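Local coordinates for protein glucose-resistance amylase regulator (Weissella paramesenteroides ATCC 33313, PDB 4RK6) that probably acts as a LacI-family transcription regulator that binds cis-regulatory DNA, with glucose held in its sugar-binding domain, at residues T238-D243 / T272-R277. Residues are numbered along the deposited sequence; the frame is centred on the assembly and turned at random.
Sequences TTVKQD and TELIQR. With GLC (alpha-D-glucopyranose), chain C.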
ATOM      1  N   THR A 238      -4.273  14.702  11.655  1.00 18.81           N
ATOM      2  CA  THR A 238      -5.410  14.386  12.520  1.00 18.99           C
ATOM      3  C   THR A 238      -6.342  13.500  11.701  1.00 19.71           C
ATOM      4  O   THR A 238      -6.564  13.738  10.489  1.00 18.91           O
ATOM      5  CB  THR A 238      -6.068  15.680  12.981  1.00 21.09           C
ATOM      6  OG1 THR A 238      -5.127  16.387  13.808  1.00 19.61           O
ATOM      7  CG2 THR A 238      -7.336  15.423  13.787  1.00 19.24           C
ATOM      8  N   THR A 239      -6.845  12.434  12.324  1.00 17.95           N
ATOM      9  CA  THR A 239      -7.508  11.396  11.564  1.00 18.39           C
ATOM     10  C   THR A 239      -8.538  10.630  12.418  1.00 24.71           C
ATOM     11  O   THR A 239      -8.364  10.489  13.643  1.00 21.22           O
ATOM     12  CB  THR A 239      -6.460  10.425  10.972  1.00 20.11           C
ATOM     13  OG1 THR A 239      -7.074   9.551  10.029  1.00 21.29           O
ATOM     14  CG2 THR A 239      -5.751   9.590  12.064  1.00 21.00           C
ATOM     15  N   VAL A 240      -9.608  10.161  11.775  1.00 23.73           N
ATOM     16  CA  VAL A 240     -10.453   9.108  12.366  1.00 23.18           C
ATOM     17  C   VAL A 240      -9.861   7.773  11.990  1.00 21.13           C
ATOM     18  O   VAL A 240      -9.880   7.342  10.821  1.00 23.82           O
ATOM     19  CB  VAL A 240     -11.941   9.185  11.950  1.00 25.24           C
ATOM     20  CG1 VAL A 240     -12.715   7.940  12.414  1.00 28.31           C
ATOM     21  CG2 VAL A 240     -12.566  10.434  12.529  1.00 27.84           C
ATOM     22  N   LYS A 241      -9.318   7.095  12.988  1.00 19.45           N
ATOM     23  CA  LYS A 241      -8.707   5.809  12.774  1.00 20.55           C
ATOM     24  C   LYS A 241      -9.741   4.693  12.821  1.00 20.87           C
ATOM     25  O   LYS A 241     -10.409   4.515  13.837  1.00 24.12           O
ATOM     26  CB  LYS A 241      -7.642   5.524  13.820  1.00 26.09           C
ATOM     27  CG  LYS A 241      -6.795   4.309  13.446  1.00 26.23           C
ATOM     28  CD  LYS A 241      -5.652   4.131  14.434  1.00 50.27           C
ATOM     29  CE  LYS A 241      -4.444   3.459  13.811  1.00 43.75           C
ATOM     30  NZ  LYS A 241      -4.757   2.080  13.404  1.00 46.89           N
ATOM     31  N   GLN A 242      -9.860   3.962  11.728  1.00 21.68           N
ATOM     32  CA  GLN A 242     -10.689   2.743  11.710  1.00 22.24           C
ATOM     33  C   GLN A 242      -9.868   1.562  12.190  1.00 25.90           C
ATOM     34  O   GLN A 242      -8.658   1.467  11.935  1.00 25.37           O
ATOM     35  CB  GLN A 242     -11.191   2.443  10.305  1.00 23.11           C
ATOM     36  CG  GLN A 242     -11.981   3.584   9.685  1.00 25.37           C
ATOM     37  CD  GLN A 242     -12.881   3.091   8.557  1.00 25.57           C
ATOM     38  OE1 GLN A 242     -13.700   2.200   8.755  1.00 24.99           O
ATOM     39  NE2 GLN A 242     -12.682   3.617   7.364  1.00 24.27           N
ATOM     40  N   ASP A 243     -10.528   0.641  12.874  1.00 24.47           N
ATOM     41  CA  ASP A 243      -9.865  -0.562  13.304  1.00 24.81           C
ATOM     42  C   ASP A 243     -10.039  -1.664  12.266  1.00 27.39           C
ATOM     43  O   ASP A 243     -10.869  -2.566  12.433  1.00 23.48           O
ATOM     44  CB  ASP A 243     -10.414  -0.954  14.695  1.00 26.28           C
ATOM     45  CG  ASP A 243      -9.520  -1.963  15.424  1.00 31.77           C
ATOM     46  OD1 ASP A 243      -8.634  -2.564  14.793  1.00 27.93           O
ATOM     47  OD2 ASP A 243      -9.732  -2.124  16.647  1.00 32.64           O
ATOM     48  N   THR A 272     -14.519   3.561  16.384  1.00 26.46           N
ATOM     49  CA  THR A 272     -13.390   4.335  15.860  1.00 29.52           C
ATOM     50  C   THR A 272     -12.996   5.374  16.891  1.00 34.04           C
ATOM     51  O   THR A 272     -13.624   5.524  17.945  1.00 32.23           O
ATOM     52  CB  THR A 272     -13.738   5.060  14.543  1.00 27.76           C
ATOM     53  OG1 THR A 272     -14.715   6.077  14.774  1.00 27.76           O
ATOM     54  CG2 THR A 272     -14.239   4.089  13.531  1.00 24.90           C
ATOM     55  N   GLU A 273     -11.965   6.128  16.573  1.00 30.89           N
ATOM     56  CA  GLU A 273     -11.505   7.159  17.473  1.00 28.12           C
ATOM     57  C   GLU A 273     -10.819   8.234  16.643  1.00 19.44           C
ATOM     58  O   GLU A 273     -10.203   7.928  15.614  1.00 26.35           O
ATOM     59  CB  GLU A 273     -10.512   6.568  18.453  1.00 33.19           C
ATOM     60  CG  GLU A 273      -9.318   5.882  17.789  1.00 27.10           C
ATOM     61  CD  GLU A 273      -8.562   4.959  18.741  1.00 31.15           C
ATOM     62  OE1 GLU A 273      -9.124   4.588  19.808  1.00 31.68           O
ATOM     63  OE2 GLU A 273      -7.393   4.623  18.421  1.00 33.09           O
ATOM     64  N   LEU A 274     -10.934   9.453  17.126  1.00 26.27           N
ATOM     65  CA  LEU A 274     -10.392  10.604  16.440  1.00 23.87           C
ATOM     66  C   LEU A 274      -9.050  10.885  17.095  1.00 23.85           C
ATOM     67  O   LEU A 274      -8.979  11.148  18.293  1.00 25.27           O
ATOM     68  CB  LEU A 274     -11.369  11.767  16.555  1.00 25.91           C
ATOM     69  CG  LEU A 274     -11.073  12.929  15.612  1.00 27.30           C
ATOM     70  CD1 LEU A 274     -12.311  13.809  15.444  1.00 35.53           C
ATOM     71  CD2 LEU A 274      -9.900  13.765  16.105  1.00 31.63           C
ATOM     72  N   ILE A 275      -7.976  10.722  16.327  1.00 18.28           N
ATOM     73  CA  ILE A 275      -6.649  10.947  16.810  1.00 19.57           C
ATOM     74  C   ILE A 275      -6.170  12.317  16.400  1.00 22.76           C
ATOM     75  O   ILE A 275      -6.013  12.630  15.208  1.00 21.74           O
ATOM     76  CB  ILE A 275      -5.673   9.888  16.275  1.00 19.79           C
ATOM     77  CG1 ILE A 275      -6.152   8.497  16.663  1.00 27.13           C
ATOM     78  CG2 ILE A 275      -4.272  10.160  16.806  1.00 20.92           C
ATOM     79  CD1 ILE A 275      -5.284   7.390  16.141  1.00 24.48           C
ATOM     80  N   GLN A 276      -5.929  13.140  17.404  1.00 18.05           N
ATOM     81  CA  GLN A 276      -5.536  14.515  17.183  1.00 19.72           C
ATOM     82  C   GLN A 276      -4.043  14.566  17.036  1.00 23.05           C
ATOM     83  O   GLN A 276      -3.325  14.083  17.906  1.00 24.29           O
ATOM     84  CB  GLN A 276      -6.002  15.327  18.385  1.00 23.90           C
ATOM     85  CG  GLN A 276      -5.695  16.779  18.362  1.00 63.69           C
ATOM     86  CD  GLN A 276      -5.786  17.288  19.756  1.00 87.84           C
ATOM     87  OE1 GLN A 276      -6.841  17.168  20.386  1.00 35.06           O
ATOM     88  NE2 GLN A 276      -4.675  17.788  20.280  1.00 28.03           N
ATOM     89  N   ARG A 277      -3.596  15.102  15.901  1.00 22.17           N
ATOM     90  CA  ARG A 277      -2.174  15.269  15.619  1.00 22.19           C
ATOM     91  C   ARG A 277      -1.912  16.752  15.322  1.00 25.29           C
ATOM     92  O   ARG A 277      -2.217  17.571  16.157  1.00 24.00           O
ATOM     93  CB  ARG A 277      -1.720  14.321  14.511  1.00 21.67           C
ATOM     94  CG  ARG A 277      -1.978  12.862  14.857  1.00 22.91           C
ATOM     95  CD  ARG A 277      -1.004  11.955  14.155  1.00 23.57           C
ATOM     96  NE  ARG A 277      -1.150  10.550  14.517  1.00 24.23           N
ATOM     97  CZ  ARG A 277      -1.697   9.629  13.745  1.00 28.29           C
ATOM     98  NH1 ARG A 277      -2.219   9.955  12.572  1.00 28.93           N
ATOM     99  NH2 ARG A 277      -1.722   8.374  14.156  1.00 25.25           N
TER
HETATM  100  C1  GLC C 401     -13.494   2.312   1.261  1.00 48.41           C
HETATM  101  C2  GLC C 401     -13.977   1.936   2.662  1.00 29.09           C
HETATM  102  C3  GLC C 401     -13.972   3.103   3.628  1.00 25.54           C
HETATM  103  C4  GLC C 401     -12.641   3.854   3.521  1.00 19.81           C
HETATM  104  C5  GLC C 401     -12.505   4.363   2.085  1.00 28.21           C
HETATM  105  C6  GLC C 401     -11.190   5.110   1.871  1.00 23.10           C
HETATM  106  O1  GLC C 401     -14.567   2.872   0.607  1.00 33.22           O
HETATM  107  O2  GLC C 401     -15.310   1.429   2.616  1.00 30.58           O
HETATM  108  O3  GLC C 401     -14.129   2.531   4.921  1.00 25.92           O
HETATM  109  O4  GLC C 401     -12.599   4.883   4.462  1.00 22.26           O
HETATM  110  O5  GLC C 401     -12.469   3.287   1.185  1.00 30.84           O
HETATM  111  O6  GLC C 401     -10.095   4.280   2.098  1.00 26.12           O
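Thr239 and Ile275 grip each other through both backbone groups: Ile275 N gives its hydrogen to Thr239 O at 2.7 Å, and Thr239 N returns one to Ile275 O at 3.0 Å. They form an antiparallel hydrogen-bonded pair, and Lys241 N continues the pattern by donating to Glu273 O. Beyond Ile275 a side chain takes over. Thr238 OG1, set beside its own backbone N (chi1 -65°), accepts the hydrogen of Arg277 N at 2.9 Å with an N-H...O angle of 162°, which prolongs the pairing past the strand 273-275.

Gln242 CB points away from 272-277, and the amide reaches the sugar: NE2 donates to glucose O3 at 3.0 Å along a nearly straight N-H...O line (175°). Ser108 bonds OE1 and Asp225 bonds NE2, which together fix the amide's orientation.

On the face carrying Thr239, Lys241 and Ile275, the Ile275 methyl CD1 lies across the lysine chain, 3.7 Å from Lys241 CD. Alongside, the Arg277 guanidinium packs obliquely against Thr239 CG2, while Ile275 CG2 lies over one face, toward its rim; Thr230 OG1 and Leu237 O hold Arg277 NH1. On the face of Val240 and Leu274, Leu274 CD2 reaches Thr238 CG2 at 3.8 Å. Val240 CG1 rests 3.6 Å from Thr272 OG1.

In this periplasmic-binding-protein-like fold, strand 267-275 runs parallel to 104-108 and antiparallel to 238-241, the single antiparallel pairing in the sheet; 238-241 bonds on its other side to Thr223 and Asp225. Helix 110-123 packs on Val240 and Thr272 through Met113, and helix 229-232 lies against Thr239 and Arg277.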